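Local coordinates for protein COG0778: Nitroreductase (Streptococcus pneumoniae, PDB 2B67) that binds flavin mononucleotide and, as a nitroreductase family member, probably uses it to pass electrons from a nicotinamide cofactor to acceptors such as nitro compounds, at residues K22-P26 against K27-T31; M140-V143 against L144-D148; L168-E171 against D172-P176. All coordinates share one frame; numbering follows the deposited sequence.

Interaction 1. Residues K22-P26 against K27-T31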
loop_
_atom_site.group_PDB
_atom_site.type_symbol
_atom_site.label_atom_id
_atom_site.label_comp_id
_atom_site.label_asym_id
_atom_site.label_seq_id
_atom_site.Cartn_x
_atom_site.Cartn_y
_atom_site.Cartn_z
ATOM N N LYS A 22 12.886 -25.424 1.172
ATOM C CA LYS A 22 12.222 -25.478 2.469
ATOM C C LYS A 22 10.720 -25.216 2.320
ATOM O O LYS A 22 10.292 -24.279 1.619
ATOM C CB LYS A 22 12.834 -24.462 3.474
ATOM C CG LYS A 22 12.174 -24.528 4.878
ATOM C CD LYS A 22 12.824 -23.593 5.886
ATOM C CE LYS A 22 12.074 -23.602 7.197
ATOM N NZ LYS A 22 12.633 -22.562 8.127
ATOM N N LEU A 23 9.942 -26.045 3.019
ATOM C CA LEU A 23 8.517 -26.035 2.937
ATOM C C LEU A 23 7.967 -24.792 3.675
ATOM O O LEU A 23 8.539 -24.353 4.670
ATOM C CB LEU A 23 7.975 -27.344 3.540
ATOM C CG LEU A 23 8.347 -28.696 2.889
ATOM C CD1 LEU A 23 7.685 -29.827 3.641
ATOM C CD2 LEU A 23 7.901 -28.711 1.416
ATOM N N VAL A 24 6.889 -24.202 3.160
ATOM C CA VAL A 24 6.279 -23.063 3.816
ATOM C C VAL A 24 5.008 -23.544 4.497
ATOM O O VAL A 24 4.078 -23.951 3.825
ATOM C CB VAL A 24 5.955 -21.893 2.824
ATOM C CG1 VAL A 24 5.119 -20.800 3.548
ATOM C CG2 VAL A 24 7.236 -21.315 2.239
ATOM N N ASP A 25 4.993 -23.479 5.827
ATOM C CA ASP A 25 3.916 -23.992 6.693
ATOM C C ASP A 25 2.653 -23.142 6.480
ATOM O O ASP A 25 2.712 -21.934 6.679
ATOM C CB ASP A 25 4.401 -23.855 8.149
ATOM C CG ASP A 25 3.546 -24.619 9.166
ATOM O OD1 ASP A 25 2.369 -24.941 8.934
ATOM O OD2 ASP A 25 4.088 -24.875 10.262
ATOM N N PRO A 26 1.531 -23.763 6.019
ATOM C CA PRO A 26 0.258 -23.024 5.907
ATOM C C PRO A 26 -0.205 -22.324 7.174
ATOM O O PRO A 26 -0.909 -21.335 7.065
ATOM C CB PRO A 26 -0.758 -24.081 5.453
ATOM C CG PRO A 26 -0.067 -25.422 5.659
ATOM C CD PRO A 26 1.402 -25.154 5.548
ATOM N N LYS A 27 0.202 -22.788 8.359
ATOM C CA LYS A 27 -0.074 -22.035 9.602
ATOM C C LYS A 27 0.606 -20.647 9.595
ATOM O O LYS A 27 0.008 -19.665 10.027
ATOM C CB LYS A 27 0.311 -22.812 10.877
ATOM C CG LYS A 27 -0.203 -24.269 10.939
ATOM C CD LYS A 27 -1.743 -24.405 10.965
ATOM C CE LYS A 27 -2.272 -24.963 12.311
ATOM N NZ LYS A 27 -2.549 -26.440 12.286
ATOM N N ASP A 28 1.855 -20.577 9.116
ATOM C CA ASP A 28 2.548 -19.293 8.978
ATOM C C ASP A 28 1.917 -18.364 7.941
ATOM O O ASP A 28 1.854 -17.168 8.162
ATOM C CB ASP A 28 4.040 -19.475 8.671
ATOM C CG ASP A 28 4.804 -20.144 9.819
ATOM O OD1 ASP A 28 4.338 -20.048 10.983
ATOM O OD2 ASP A 28 5.850 -20.781 9.542
ATOM N N VAL A 29 1.484 -18.913 6.800
ATOM C CA VAL A 29 0.832 -18.103 5.778
ATOM C C VAL A 29 -0.459 -17.490 6.301
ATOM O O VAL A 29 -0.661 -16.289 6.174
ATOM C CB VAL A 29 0.592 -18.865 4.465
ATOM C CG1 VAL A 29 -0.186 -17.995 3.475
ATOM C CG2 VAL A 29 1.934 -19.245 3.864
ATOM N N ARG A 30 -1.275 -18.313 6.963
ATOM C CA ARG A 30 -2.519 -17.855 7.565
ATOM C C ARG A 30 -2.275 -16.799 8.629
ATOM O O ARG A 30 -3.021 -15.822 8.729
ATOM C CB ARG A 30 -3.321 -19.026 8.146
ATOM C CG ARG A 30 -4.720 -18.601 8.580
ATOM C CD ARG A 30 -5.363 -19.628 9.457
ATOM N NE ARG A 30 -5.919 -19.001 10.659
ATOM C CZ ARG A 30 -7.215 -18.923 10.918
ATOM N NH1 ARG A 30 -8.070 -19.438 10.060
ATOM N NH2 ARG A 30 -7.662 -18.349 12.027
ATOM N N THR A 31 -1.236 -16.983 9.435
ATOM C CA THR A 31 -0.918 -15.959 10.432
ATOM C C THR A 31 -0.518 -14.626 9.772
ATOM O O THR A 31 -0.985 -13.560 10.186
ATOM C CB THR A 31 0.206 -16.420 11.362
ATOM O OG1 THR A 31 -0.246 -17.567 12.100
ATOM C CG2 THR A 31 0.612 -15.308 12.306
HETATM O O HOH W 1 7.026 -21.714 7.266
#
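Asp25 and Pro26 lead out of an extended loop into the first turn of helix 26-36, where Asp25 O accepts from Val29 N at 3.3 Å, more weakly from Asp28 N, and Pro26 O takes the next helical bond, from Arg30 N at 3.0 Å. The Asp25 carboxylate turns back over this helix start. With CG anti to the backbone N (chi1 -167°), its OD1 receives Lys27 N at 3.1 Å, and the donor stands above the carboxylate plane, 49° out of it. The same oxygen lies against the aliphatic root of Lys27, 3.3 Å from CG, whereas the amine bends off and NZ stays 6.1 Å from OD1. A water links the Asp28 carboxylate to the backbone N-H of Asp25, donating to Asp28 OD2 at 2.7 Å and accepting from Asp25 N. Asp28 OD2 also lies 4.5 Å from Asp25 OD2, a like-charge proximity that may raise the proton affinity of one of them. On the buried side Val24 CG1 meets Val29 CG2 at 3.6 Å, the two side chains crossing nearly at right angles. Arg30 reaches away to a salt bridge with Asp198 of the second subunit. The water takes the place of the direct Asp28-to-Asp25 N bond of a capping box, while Asp25 as N-cap and proline in the first helical position, where no N-H is needed, are typical of a helix N-terminus.

Interaction 2. Residues M140-V143 against L144-D148; sequences MNLV and LALTD
Met140, a selenomethionine, lies against Leu144 one turn further along, in a buried part of helix 124-148 and in a classic i to i+4 contact. Its chain, extended at first and then bent at chi2 (80°), swings the terminal CE to 3.7 Å from Leu144 CG. A second pair, on the far side of the helix, Leu142 and Leu146, meets more loosely through the CD1 methyls, 4.2 Å apart. Beneath them run the regular backbone bonds, among them Ala145 N to Asn141 O at 2.9 Å. Val143 O is gripped twice, by Thr147 N and by the Thr147 hydroxyl, which donates at 2.7 Å; the two donors arrive from opposite faces of the carbonyl plane. The bond gives the buried hydroxyl's hydrogen an acceptor within its own helix. Further out, Leu142 and Leu146 pack on Ala32 of helix 26-36, while Val143 and Leu146 pack on Ser153 of strand 152-156. Met140, Val143 and Thr147 all touch Arg13, a residue of the flavin mononucleotide pocket, and Met140 also meets Pro40 of the second subunit. At the subunit interface Asn141 ND2 donates to Ala36 O and is also hydrogen-bonded to Asn10 OD1 of the second subunit.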
loop_
_atom_site.group_PDB
_atom_site.type_symbol
_atom_site.label_atom_id
_atom_site.label_comp_id
_atom_site.label_asym_id
_atom_site.label_seq_id
_atom_site.Cartn_x
_atom_site.Cartn_y
_atom_site.Cartn_z
HETATM N N MSE A 140 1.843 -4.389 1.392
HETATM C CA MSE A 140 2.963 -3.968 2.265
HETATM C C MSE A 140 2.957 -4.644 3.661
HETATM O O MSE A 140 3.985 -5.160 4.125
HETATM C CB MSE A 140 2.943 -2.453 2.457
HETATM C CG MSE A 140 4.094 -1.909 3.332
HETATM SE SE MSE A 140 5.718 -1.782 2.239
HETATM C CE MSE A 140 6.668 -3.408 2.714
ATOM N N ASN A 141 1.790 -4.656 4.291
ATOM C CA ASN A 141 1.646 -5.222 5.643
ATOM C C ASN A 141 1.935 -6.739 5.577
ATOM O O ASN A 141 2.623 -7.287 6.443
ATOM C CB ASN A 141 0.241 -4.925 6.208
ATOM C CG ASN A 141 0.253 -4.656 7.724
ATOM O OD1 ASN A 141 1.274 -4.272 8.295
ATOM N ND2 ASN A 141 -0.886 -4.842 8.367
ATOM N N LEU A 142 1.470 -7.365 4.494
ATOM C CA LEU A 142 1.668 -8.816 4.258
ATOM C C LEU A 142 3.141 -9.209 4.087
ATOM O O LEU A 142 3.605 -10.178 4.704
ATOM C CB LEU A 142 0.887 -9.268 3.027
ATOM C CG LEU A 142 1.133 -10.712 2.562
ATOM C CD1 LEU A 142 0.790 -11.690 3.700
ATOM C CD2 LEU A 142 0.332 -11.015 1.274
ATOM N N VAL A 143 3.871 -8.476 3.245
ATOM C CA VAL A 143 5.280 -8.817 3.056
ATOM C C VAL A 143 6.112 -8.598 4.330
ATOM O O VAL A 143 7.079 -9.358 4.609
ATOM C CB VAL A 143 5.927 -8.179 1.794
ATOM C CG1 VAL A 143 5.215 -8.634 0.520
ATOM C CG2 VAL A 143 5.998 -6.695 1.885
ATOM N N LEU A 144 5.740 -7.566 5.097
ATOM C CA LEU A 144 6.389 -7.306 6.386
ATOM C C LEU A 144 6.083 -8.394 7.393
ATOM O O LEU A 144 6.994 -8.862 8.105
ATOM C CB LEU A 144 6.004 -5.928 6.957
ATOM C CG LEU A 144 6.593 -4.747 6.181
ATOM C CD1 LEU A 144 5.851 -3.452 6.612
ATOM C CD2 LEU A 144 8.081 -4.658 6.427
ATOM N N ALA A 145 4.817 -8.821 7.429
ATOM C CA ALA A 145 4.434 -9.920 8.310
ATOM C C ALA A 145 5.190 -11.221 7.968
ATOM O O ALA A 145 5.626 -11.935 8.857
ATOM C CB ALA A 145 2.884 -10.125 8.341
ATOM N N LEU A 146 5.355 -11.515 6.683
ATOM C CA LEU A 146 6.136 -12.679 6.219
ATOM C C LEU A 146 7.595 -12.568 6.647
ATOM O O LEU A 146 8.200 -13.540 7.187
ATOM C CB LEU A 146 6.048 -12.793 4.683
ATOM C CG LEU A 146 4.680 -13.291 4.161
ATOM C CD1 LEU A 146 4.529 -13.189 2.627
ATOM C CD2 LEU A 146 4.370 -14.709 4.652
ATOM N N THR A 147 8.149 -11.375 6.408
ATOM C CA THR A 147 9.519 -11.038 6.762
ATOM C C THR A 147 9.726 -11.243 8.246
ATOM O O THR A 147 10.706 -11.858 8.643
ATOM C CB THR A 147 9.874 -9.579 6.400
ATOM O OG1 THR A 147 9.737 -9.379 4.983
ATOM C CG2 THR A 147 11.321 -9.241 6.834
ATOM N N ASP A 148 8.816 -10.706 9.059
ATOM C CA ASP A 148 8.859 -10.935 10.508
ATOM C C ASP A 148 8.915 -12.409 10.939
ATOM O O ASP A 148 9.411 -12.721 12.009
ATOM C CB ASP A 148 7.660 -10.288 11.203
ATOM C CG ASP A 148 7.872 -10.152 12.709
ATOM O OD1 ASP A 148 7.067 -10.718 13.480
ATOM O OD2 ASP A 148 8.865 -9.499 13.102
#

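Interaction 3. Residues L168-E171 against D172-P176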
loop_
_atom_site.group_PDB
_atom_site.type_symbol
_atom_site.label_atom_id
_atom_site.label_comp_id
_atom_site.label_asym_id
_atom_site.label_seq_id
_atom_site.Cartn_x
_atom_site.Cartn_y
_atom_site.Cartn_z
ATOM N N LEU A 168 -7.363 -19.516 -11.639
ATOM C CA LEU A 168 -7.496 -19.750 -10.207
ATOM C C LEU A 168 -8.925 -20.034 -9.737
ATOM O O LEU A 168 -9.142 -20.236 -8.537
ATOM C CB LEU A 168 -6.900 -18.568 -9.411
ATOM C CG LEU A 168 -5.415 -18.287 -9.620
ATOM C CD1 LEU A 168 -4.863 -17.259 -8.644
ATOM C CD2 LEU A 168 -4.641 -19.572 -9.501
ATOM N N GLU A 169 -9.883 -20.028 -10.669
ATOM C CA GLU A 169 -11.293 -20.299 -10.374
ATOM C C GLU A 169 -11.853 -19.346 -9.320
ATOM O O GLU A 169 -12.384 -19.769 -8.286
ATOM C CB GLU A 169 -11.528 -21.775 -9.976
ATOM C CG GLU A 169 -10.967 -22.745 -11.003
ATOM C CD GLU A 169 -11.130 -24.225 -10.618
ATOM O OE1 GLU A 169 -11.456 -24.543 -9.432
ATOM O OE2 GLU A 169 -10.908 -25.070 -11.529
ATOM N N ILE A 170 -11.730 -18.053 -9.599
ATOM C CA ILE A 170 -12.219 -17.018 -8.698
ATOM C C ILE A 170 -13.232 -16.163 -9.471
ATOM O O ILE A 170 -12.978 -15.795 -10.617
ATOM C CB ILE A 170 -11.051 -16.101 -8.232
ATOM C CG1 ILE A 170 -9.948 -16.899 -7.514
ATOM C CG2 ILE A 170 -11.621 -14.905 -7.467
ATOM C CD1 ILE A 170 -10.327 -17.480 -6.092
ATOM N N GLU A 171 -14.354 -15.839 -8.837
ATOM C CA GLU A 171 -15.386 -14.969 -9.423
ATOM C C GLU A 171 -14.868 -13.653 -10.012
ATOM O O GLU A 171 -14.023 -12.971 -9.393
ATOM C CB GLU A 171 -16.497 -14.671 -8.396
ATOM C CG GLU A 171 -17.342 -15.890 -8.020
ATOM C CD GLU A 171 -18.118 -16.512 -9.199
ATOM O OE1 GLU A 171 -18.488 -15.784 -10.157
ATOM O OE2 GLU A 171 -18.364 -17.742 -9.154
ATOM N N ASP A 172 -15.388 -13.295 -11.188
ATOM C CA ASP A 172 -14.952 -12.116 -11.937
ATOM C C ASP A 172 -15.197 -10.794 -11.198
ATOM O O ASP A 172 -14.607 -9.748 -11.540
ATOM C CB ASP A 172 -15.645 -12.061 -13.297
ATOM C CG ASP A 172 -15.098 -13.080 -14.282
ATOM O OD1 ASP A 172 -13.944 -13.554 -14.133
ATOM O OD2 ASP A 172 -15.834 -13.420 -15.235
ATOM N N ARG A 173 -16.090 -10.839 -10.204
ATOM C CA ARG A 173 -16.298 -9.726 -9.281
ATOM C C ARG A 173 -14.930 -9.305 -8.661
ATOM O O ARG A 173 -14.715 -8.160 -8.393
ATOM C CB ARG A 173 -17.327 -10.119 -8.198
ATOM C CG ARG A 173 -17.429 -9.162 -7.008
ATOM C CD ARG A 173 -18.471 -9.666 -6.003
ATOM N NE ARG A 173 -18.246 -9.105 -4.666
ATOM C CZ ARG A 173 -18.824 -9.555 -3.543
ATOM N NH1 ARG A 173 -18.515 -8.997 -2.371
ATOM N NH2 ARG A 173 -19.696 -10.560 -3.573
ATOM N N PHE A 174 -14.025 -10.260 -8.463
ATOM C CA PHE A 174 -12.688 -10.007 -7.908
ATOM C C PHE A 174 -11.647 -9.835 -9.014
ATOM O O PHE A 174 -11.512 -10.711 -9.884
ATOM C CB PHE A 174 -12.326 -11.147 -6.947
ATOM C CG PHE A 174 -13.216 -11.171 -5.760
ATOM C CD1 PHE A 174 -14.393 -11.942 -5.769
ATOM C CD2 PHE A 174 -12.944 -10.339 -4.657
ATOM C CE1 PHE A 174 -15.294 -11.898 -4.641
ATOM C CE2 PHE A 174 -13.816 -10.295 -3.547
ATOM C CZ PHE A 174 -15.000 -11.059 -3.538
ATOM N N ARG A 175 -10.929 -8.707 -9.013
ATOM C CA ARG A 175 -9.868 -8.522 -10.006
ATOM C C ARG A 175 -8.485 -8.722 -9.384
ATOM O O ARG A 175 -8.247 -8.329 -8.222
ATOM C CB ARG A 175 -9.951 -7.162 -10.694
ATOM C CG ARG A 175 -9.665 -6.020 -9.768
ATOM C CD ARG A 175 -9.442 -4.728 -10.545
ATOM N NE ARG A 175 -8.724 -3.728 -9.751
ATOM C CZ ARG A 175 -8.610 -2.440 -10.098
ATOM N NH1 ARG A 175 -7.942 -1.588 -9.322
ATOM N NH2 ARG A 175 -9.222 -1.987 -11.199
ATOM N N PRO A 176 -7.588 -9.374 -10.130
ATOM C CA PRO A 176 -6.265 -9.615 -9.588
ATOM C C PRO A 176 -5.470 -8.313 -9.551
ATOM O O PRO A 176 -5.501 -7.524 -10.504
ATOM C CB PRO A 176 -5.658 -10.658 -10.550
ATOM C CG PRO A 176 -6.444 -10.529 -11.827
ATOM C CD PRO A 176 -7.797 -9.989 -11.461
HETATM O O HOH W 2 -18.572 -12.394 -10.500
HETATM O O HOH W 3 -17.261 -15.262 -12.459
#
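Glu171 OE1 collects two waters, and each is held in turn by a backbone N-H of the following residues. One donates to OE1 at 2.7 Å and accepts from Asp172 N at 3.0 Å; the other accepts from Arg173 N at 2.9 Å, but its bond to OE1 is weak. The carboxylate reaches them because the Glu171 chain is bent at chi2 (-62°), which folds it back over the turn that it begins. That turn is closed by Phe174 N, which donates to Glu171 O at 2.9 Å with an N-H...O angle of 157°, the nitrogen lying above the carbonyl plane. With both central residues in helical backbone conformation, residues 171-174 form a tight beta-turn of the type I/III class, and Phe174 then opens strand 174-183. Glu171 O also sits in the plane of the Phe174 ring, at its edge, 3.8 Å from CD1. From the preceding loop Ile170 brings its CG2 branch to 3.9 Å from Phe174 CB, the two side chains crossing at about a right angle, and Ile170 itself packs on Val51 of strand 48-53. The far end of the ring places CZ 3.8 Å above the Arg173 guanidinium plane, offset toward its rim. Arg173 is held by a salt bridge from NH1 to Asp84, and Lys49 makes a cation-pi contact with the same ring. Upstream, Glu169 ends helix 161-168 in a Schellman motif, and Arg204 of the second subunit bonds to Leu168 O and Glu169 O. Water thus supplies the acceptors for the two N-H groups in the middle of the turn, and the hydrated carboxylate beside them probably stays ionised, while the phenyl ring lies close to two cations.

Interactions 1 and 2 are neighbours, their centres 13 Å apart and their nearest atoms about 5 Å apart: the helix capped in interaction 1 continues to the residues on which Leu142 and Leu146 of interaction 2 pack. Interaction 3 lies on the other side of the chain's centre from interaction 2, with 24 Å between their centres, and is joined to it through the central sheet, where strands 174-183 and 152-156 pair. In interaction 2 the Met140 side chain is about 7 Å from a flavin mononucleotide and touches Arg13 and, on the second subunit, Pro40, both flavin-pocket residues, consistent with pockets at the dimer interface. Interactions 1 and 3 also reach the second subunit.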